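Local coordinates for glycoside hydrolase family 16 protein (Bacteroides ovatus, PDB 7KR6) that probably hydrolyses O-glycosidic bonds inside mixed-linkage beta-glucans and is captured here with a fluorinated gluco-oligosaccharide inhibitor in its active-site cleft, at residues Asn61-Ala66 with Gly124-Phe129; Lys90-Tyr95 with Thr248-Leu253. The protein carries 1 engineered substitution. All coordinates share one frame; numbering follows the deposited sequence.

Contact 1 is buried, with polar side chains on its loop. It pairs that loop with strand 125-133 and holds two sugar units of the bound glycan. Contact 2 is partly buried and lies farther out; its centre lies about 20 Å from the centre of the chain. It is aliphatic and joins a hairpin to the loop 248-253. Neither contact has a hydrogen bond between its two segments. The centres of the two contacts lie about 11 Å apart, and they meet where A66 N lies 2.8 Å from I94 O, a probable hydrogen bond. Q62 also packs on T248. Both border strand 232-240, through Q65 and W126 in contact 1 and I94 and L253 in contact 2.

Contact 1 (Asn61-Ala66 with Gly124-Phe129); sequences NQELQA and GLWPAF. With G2F (2-deoxy-2-fluoro-alpha-D-glucopyranose), chain C; BGC (beta-D-glucopyranose), chain B.
N61 and E63 make van der Waals contact with the six-membered part of the W126 indole. N61 ND2 approaches W126 CH2 to 3.6 Å, and N61 CB lies at the ring edge, in its plane. E63 OE2 reaches W126 CZ3 at 3.5 Å. The carboxylate and indole planes are 84° apart. The first torsion of W126 (chi1 178°) turns the indole toward the loop.

N61 ND2 gives one N-H to E63 OE2 (2.9 Å), nearly in line with the C-O bond. E63 OE1 accepts from Q65 NE2 (2.9 Å) on its anti side. Both carboxylate oxygens are therefore gripped, and the rotation of the N61 amide is fixed. E63 acts as second shell to the sugar-binding N61.

Both ends of the same amide hold the glycan. N61 ND2 donates to G2F O3 at 3.1 Å, and the bond is nearly straight (170°). N61 OD1 accepts from BGC O2 at 2.6 Å. R98 also bonds the BGC unit. W126 NE1 comes within 3.3 Å of G2F O6, a close approach. On the same strand, A128 CB packs on G2F C6 at 3.6 Å. N61, W126 and A128 line the glycan cleft of the curved family 16 beta-sandwich (jelly-roll).

Strand 232-240 borders the site: Q65 OE1 accepts from V240 N, and A239 touches E63, Q65 and W126. F244 stacks on the indole. A149, on strand 144-150, also packs on it.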
loop_
_atom_site.group_PDB
_atom_site.type_symbol
_atom_site.label_atom_id
_atom_site.label_comp_id
_atom_site.label_asym_id
_atom_site.label_seq_id
_atom_site.Cartn_x
_atom_site.Cartn_y
_atom_site.Cartn_z
ATOM N N ASN A 61 -13.712 0.479 6.626
ATOM C CA ASN A 61 -13.012 0.815 5.360
ATOM C C ASN A 61 -13.904 1.615 4.411
ATOM O O ASN A 61 -13.656 1.556 3.206
ATOM C CB ASN A 61 -12.507 -0.463 4.670
ATOM C CG ASN A 61 -11.584 -1.240 5.596
ATOM O OD1 ASN A 61 -10.705 -0.637 6.213
ATOM N ND2 ASN A 61 -11.748 -2.551 5.647
ATOM N N GLN A 62 -14.929 2.309 4.899
ATOM C CA GLN A 62 -15.892 3.034 4.004
ATOM C C GLN A 62 -16.567 2.085 2.992
ATOM O O GLN A 62 -17.063 2.538 1.923
ATOM C CB GLN A 62 -15.186 4.160 3.251
ATOM C CG GLN A 62 -14.651 5.280 4.157
ATOM C CD GLN A 62 -13.878 6.312 3.367
ATOM O OE1 GLN A 62 -14.446 7.248 2.801
ATOM N NE2 GLN A 62 -12.570 6.131 3.245
ATOM N N GLU A 63 -16.726 0.828 3.343
ATOM C CA GLU A 63 -17.402 -0.179 2.471
ATOM C C GLU A 63 -18.893 0.168 2.309
ATOM O O GLU A 63 -19.503 0.772 3.240
ATOM C CB GLU A 63 -17.253 -1.592 3.020
ATOM C CG GLU A 63 -15.801 -2.043 3.064
ATOM C CD GLU A 63 -15.461 -3.147 4.034
ATOM O OE1 GLU A 63 -16.380 -3.807 4.502
ATOM O OE2 GLU A 63 -14.246 -3.273 4.364
ATOM N N LEU A 64 -19.460 -0.174 1.161
ATOM C CA LEU A 64 -20.864 0.146 0.819
ATOM C C LEU A 64 -21.820 -0.945 1.305
ATOM O O LEU A 64 -22.994 -0.609 1.483
ATOM C CB LEU A 64 -20.974 0.333 -0.701
ATOM C CG LEU A 64 -20.122 1.476 -1.261
ATOM C CD1 LEU A 64 -20.116 1.496 -2.786
ATOM C CD2 LEU A 64 -20.587 2.796 -0.710
ATOM N N GLN A 65 -21.413 -2.213 1.389
ATOM C CA GLN A 65 -22.364 -3.315 1.672
ATOM C C GLN A 65 -22.712 -3.337 3.155
ATOM O O GLN A 65 -21.852 -3.049 4.003
ATOM C CB GLN A 65 -21.818 -4.687 1.295
ATOM C CG GLN A 65 -20.849 -5.295 2.311
ATOM C CD GLN A 65 -19.553 -4.542 2.470
ATOM O OE1 GLN A 65 -19.084 -3.883 1.533
ATOM N NE2 GLN A 65 -18.954 -4.689 3.642
ATOM N N ALA A 66 -23.939 -3.759 3.427
ATOM C CA ALA A 66 -24.300 -4.348 4.730
ATOM C C ALA A 66 -23.950 -5.828 4.661
ATOM O O ALA A 66 -24.163 -6.478 3.636
ATOM C CB ALA A 66 -25.762 -4.130 4.968
ATOM N N GLY A 124 -15.499 -2.396 -8.326
ATOM C CA GLY A 124 -15.676 -2.193 -6.886
ATOM C C GLY A 124 -15.871 -3.442 -6.031
ATOM O O GLY A 124 -15.966 -3.250 -4.800
ATOM N N LEU A 125 -15.850 -4.648 -6.571
ATOM C CA LEU A 125 -15.949 -5.846 -5.676
ATOM C C LEU A 125 -14.593 -6.079 -5.003
ATOM O O LEU A 125 -13.526 -5.818 -5.621
ATOM C CB LEU A 125 -16.414 -7.057 -6.457
ATOM C CG LEU A 125 -17.744 -6.947 -7.221
ATOM C CD1 LEU A 125 -18.101 -8.300 -7.819
ATOM C CD2 LEU A 125 -18.831 -6.460 -6.293
ATOM N N TRP A 126 -14.624 -6.520 -3.740
ATOM C CA TRP A 126 -13.419 -6.684 -2.911
ATOM C C TRP A 126 -13.532 -7.970 -2.112
ATOM O O TRP A 126 -13.827 -7.954 -0.887
ATOM C CB TRP A 126 -13.277 -5.429 -2.054
ATOM C CG TRP A 126 -12.131 -5.400 -1.105
ATOM C CD1 TRP A 126 -11.025 -6.203 -1.053
ATOM C CD2 TRP A 126 -11.981 -4.436 -0.056
ATOM N NE1 TRP A 126 -10.216 -5.824 -0.010
ATOM C CE2 TRP A 126 -10.789 -4.751 0.620
ATOM C CE3 TRP A 126 -12.785 -3.392 0.428
ATOM C CZ2 TRP A 126 -10.362 -4.029 1.726
ATOM C CZ3 TRP A 126 -12.354 -2.670 1.514
ATOM C CH2 TRP A 126 -11.161 -2.983 2.144
ATOM N N PRO A 127 -13.274 -9.109 -2.763
ATOM C CA PRO A 127 -13.201 -10.397 -2.052
ATOM C C PRO A 127 -11.897 -10.524 -1.281
ATOM O O PRO A 127 -10.869 -9.999 -1.738
ATOM C CB PRO A 127 -13.139 -11.418 -3.171
ATOM C CG PRO A 127 -12.509 -10.648 -4.350
ATOM C CD PRO A 127 -13.075 -9.254 -4.218
ATOM N N ALA A 128 -11.931 -11.266 -0.167
ATOM C CA ALA A 128 -10.707 -11.503 0.623
ATOM C C ALA A 128 -10.803 -12.842 1.378
ATOM O O ALA A 128 -11.924 -13.332 1.712
ATOM C CB ALA A 128 -10.451 -10.345 1.552
ATOM N N PHE A 129 -9.642 -13.421 1.578
ATOM C CA PHE A 129 -9.385 -14.622 2.389
ATOM C C PHE A 129 -8.298 -14.209 3.365
ATOM O O PHE A 129 -7.191 -13.853 2.893
ATOM C CB PHE A 129 -8.954 -15.752 1.450
ATOM C CG PHE A 129 -8.389 -16.989 2.104
ATOM C CD1 PHE A 129 -8.863 -17.452 3.337
ATOM C CD2 PHE A 129 -7.391 -17.700 1.478
ATOM C CE1 PHE A 129 -8.336 -18.611 3.887
ATOM C CE2 PHE A 129 -6.873 -18.870 2.012
ATOM C CZ PHE A 129 -7.354 -19.315 3.230
HETATM C C1 G2F C . -7.080 -6.523 6.214
HETATM C C2 G2F C . -7.641 -5.199 6.605
HETATM C C3 G2F C . -9.121 -5.288 6.912
HETATM C C4 G2F C . -9.819 -5.807 5.680
HETATM C C5 G2F C . -9.218 -7.218 5.388
HETATM C C6 G2F C . -9.824 -7.994 4.242
HETATM O O3 G2F C . -9.617 -4.017 7.317
HETATM O O4 G2F C . -11.263 -5.837 5.956
HETATM O O5 G2F C . -7.798 -7.163 5.148
HETATM O O6 G2F C . -9.871 -7.147 3.034
HETATM F F2 G2F C . -6.852 -4.666 7.669
HETATM C C2 BGC B . -10.187 -2.318 8.905
HETATM C C3 BGC B . -10.380 -2.180 10.438
HETATM C C4 BGC B . -11.177 -3.323 11.027
HETATM C C5 BGC B . -10.583 -4.695 10.648
HETATM C C6 BGC B . -11.374 -5.891 11.113
HETATM C C1 BGC B . -9.664 -3.711 8.685
HETATM O O2 BGC B . -9.360 -1.334 8.359
HETATM O O3 BGC B . -10.994 -0.899 10.618
HETATM O O4 BGC B . -11.221 -3.170 12.473
HETATM O O5 BGC B . -10.492 -4.746 9.190
HETATM O O6 BGC B . -12.715 -5.863 10.564
#

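Contact 2 (Lys90-Tyr95 with Thr248-Leu253); sequences KGNKIY and TDINKL
The first torsion of I250 (chi1 -163°) swings CG1 away from the backbone N and carries CD1 over to N92 and I94. L253 has the same setting (chi1 -171°), which sends CD2 toward I94. The CD1 methyl of I94 meets both I250 CD1 and L253 CD2.

The contact is aliphatic. I94 CD1 and L253 CD2 meet tip to tip at 3.3 Å, tighter than usual for two carbons. I94 and I250 run past each other in opposite directions, with I94 CD1 and I250 CD1 3.9 Å apart. I250 crosses N92 at about a right angle. I250 CD1 presses on N92 O at 3.1 Å and on N92 CB at 3.7 Å. The amide end of N92 is engaged elsewhere: N92 OD1 accepts from R89 NH2.

Each segment holds its own shape. K90-K93 is a type II' beta turn with G91 at positive phi, closed by K93 N to K90 O (3.0 Å) and by K90 N to K93 O (2.8 Å). On the other side, D249 OD1 takes the backbone N of N251 at 2.9 Å, from above the carboxylate plane. This is an Asx turn. It leads into the 3-10 segment 250-252, after which L253 N bonds back to I250 O.

The beta hairpin joins strands 80-90 and 93-107, and its end packs on the loop at the 3-10 turn. R89 of strand 80-90 touches I94 and I250, and R89 NE bonds G91 O. V240, at the end of strand 232-240, packs on I94 and L253. L256 adds to the cover over I94, while D258 OD1 accepts from G91 N.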
loop_
_atom_site.group_PDB
_atom_site.type_symbol
_atom_site.label_atom_id
_atom_site.label_comp_id
_atom_site.label_asym_id
_atom_site.label_seq_id
_atom_site.Cartn_x
_atom_site.Cartn_y
_atom_site.Cartn_z
ATOM N N LYS A 90 -30.124 -3.766 -4.326
ATOM C CA LYS A 90 -31.599 -3.566 -4.343
ATOM C C LYS A 90 -31.793 -2.060 -4.203
ATOM O O LYS A 90 -31.580 -1.526 -3.115
ATOM C CB LYS A 90 -32.265 -4.444 -3.273
ATOM N N GLY A 91 -32.075 -1.363 -5.309
ATOM C CA GLY A 91 -32.050 0.108 -5.320
ATOM C C GLY A 91 -30.635 0.619 -5.066
ATOM O O GLY A 91 -29.705 0.227 -5.808
ATOM N N ASN A 92 -30.445 1.394 -4.005
ATOM C CA ASN A 92 -29.105 1.896 -3.621
ATOM C C ASN A 92 -28.656 1.168 -2.353
ATOM O O ASN A 92 -27.653 1.622 -1.784
ATOM C CB ASN A 92 -29.063 3.418 -3.443
ATOM C CG ASN A 92 -29.183 4.171 -4.760
ATOM O OD1 ASN A 92 -28.664 3.750 -5.808
ATOM N ND2 ASN A 92 -29.871 5.302 -4.707
ATOM N N LYS A 93 -29.336 0.089 -1.978
ATOM C CA LYS A 93 -28.910 -0.757 -0.823
ATOM C C LYS A 93 -28.074 -1.917 -1.375
ATOM O O LYS A 93 -28.486 -2.577 -2.356
ATOM C CB LYS A 93 -30.100 -1.285 -0.026
ATOM C CG LYS A 93 -30.898 -0.241 0.767
ATOM C CD LYS A 93 -30.073 0.723 1.590
ATOM C CE LYS A 93 -30.869 1.904 2.119
ATOM N NZ LYS A 93 -32.185 1.483 2.668
ATOM N N ILE A 94 -26.956 -2.193 -0.696
ATOM C CA ILE A 94 -26.063 -3.315 -1.050
ATOM C C ILE A 94 -25.882 -4.249 0.160
ATOM O O ILE A 94 -25.729 -3.760 1.265
ATOM C CB ILE A 94 -24.737 -2.783 -1.622
ATOM C CG1 ILE A 94 -25.015 -2.039 -2.944
ATOM C CG2 ILE A 94 -23.767 -3.914 -1.860
ATOM C CD1 ILE A 94 -23.818 -1.299 -3.438
ATOM N N TYR A 95 -25.962 -5.538 -0.105
ATOM C CA TYR A 95 -25.865 -6.620 0.909
ATOM C C TYR A 95 -24.829 -7.629 0.465
ATOM O O TYR A 95 -24.757 -7.945 -0.713
ATOM C CB TYR A 95 -27.214 -7.315 1.041
ATOM C CG TYR A 95 -28.330 -6.345 1.303
ATOM C CD1 TYR A 95 -28.581 -5.900 2.589
ATOM C CD2 TYR A 95 -29.093 -5.833 0.260
ATOM C CE1 TYR A 95 -29.596 -5.006 2.855
ATOM C CE2 TYR A 95 -30.104 -4.918 0.513
ATOM C CZ TYR A 95 -30.364 -4.523 1.817
ATOM O OH TYR A 95 -31.337 -3.610 2.115
ATOM N N THR A 248 -16.091 4.706 -2.829
ATOM C CA THR A 248 -16.707 4.888 -1.501
ATOM C C THR A 248 -18.053 5.591 -1.657
ATOM O O THR A 248 -18.647 5.875 -0.678
ATOM C CB THR A 248 -15.752 5.609 -0.541
ATOM O OG1 THR A 248 -15.384 6.883 -1.080
ATOM C CG2 THR A 248 -14.484 4.807 -0.322
ATOM N N ASP A 249 -18.547 5.738 -2.888
ATOM C CA ASP A 249 -19.831 6.417 -3.198
ATOM C C ASP A 249 -20.538 5.507 -4.181
ATOM O O ASP A 249 -19.893 5.092 -5.167
ATOM C CB ASP A 249 -19.543 7.828 -3.711
ATOM C CG ASP A 249 -20.680 8.572 -4.396
ATOM O OD1 ASP A 249 -21.859 8.092 -4.349
ATOM O OD2 ASP A 249 -20.360 9.650 -4.976
ATOM N N ILE A 250 -21.775 5.136 -3.877
ATOM C CA ILE A 250 -22.552 4.232 -4.752
ATOM C C ILE A 250 -22.634 4.819 -6.166
ATOM O O ILE A 250 -22.759 4.019 -7.108
ATOM C CB ILE A 250 -23.945 3.925 -4.169
ATOM C CG1 ILE A 250 -24.536 2.685 -4.858
ATOM C CG2 ILE A 250 -24.825 5.169 -4.188
ATOM C CD1 ILE A 250 -25.719 2.086 -4.150
ATOM N N ASN A 251 -22.553 6.139 -6.325
ATOM C CA ASN A 251 -22.584 6.782 -7.677
ATOM C C ASN A 251 -21.348 6.436 -8.502
ATOM O O ASN A 251 -21.328 6.712 -9.710
ATOM C CB ASN A 251 -22.661 8.301 -7.576
ATOM C CG ASN A 251 -24.055 8.766 -7.272
ATOM O OD1 ASN A 251 -25.000 8.011 -7.466
ATOM N ND2 ASN A 251 -24.174 9.985 -6.768
ATOM N N LYS A 252 -20.320 5.845 -7.902
ATOM C CA LYS A 252 -19.089 5.462 -8.621
ATOM C C LYS A 252 -18.979 3.933 -8.721
ATOM O O LYS A 252 -17.979 3.454 -9.277
ATOM C CB LYS A 252 -17.857 6.061 -7.937
ATOM C CG LYS A 252 -17.946 7.544 -7.671
ATOM C CD LYS A 252 -18.003 8.370 -8.967
ATOM C CE LYS A 252 -18.140 9.849 -8.716
ATOM N NZ LYS A 252 -18.454 10.556 -9.991
ATOM N N LEU A 253 -19.959 3.189 -8.225
ATOM C CA LEU A 253 -19.943 1.711 -8.275
ATOM C C LEU A 253 -20.332 1.304 -9.696
ATOM O O LEU A 253 -21.339 1.809 -10.203
ATOM C CB LEU A 253 -20.854 1.156 -7.186
ATOM C CG LEU A 253 -20.759 -0.354 -6.984
ATOM C CD1 LEU A 253 -19.420 -0.717 -6.361
ATOM C CD2 LEU A 253 -21.892 -0.830 -6.112
#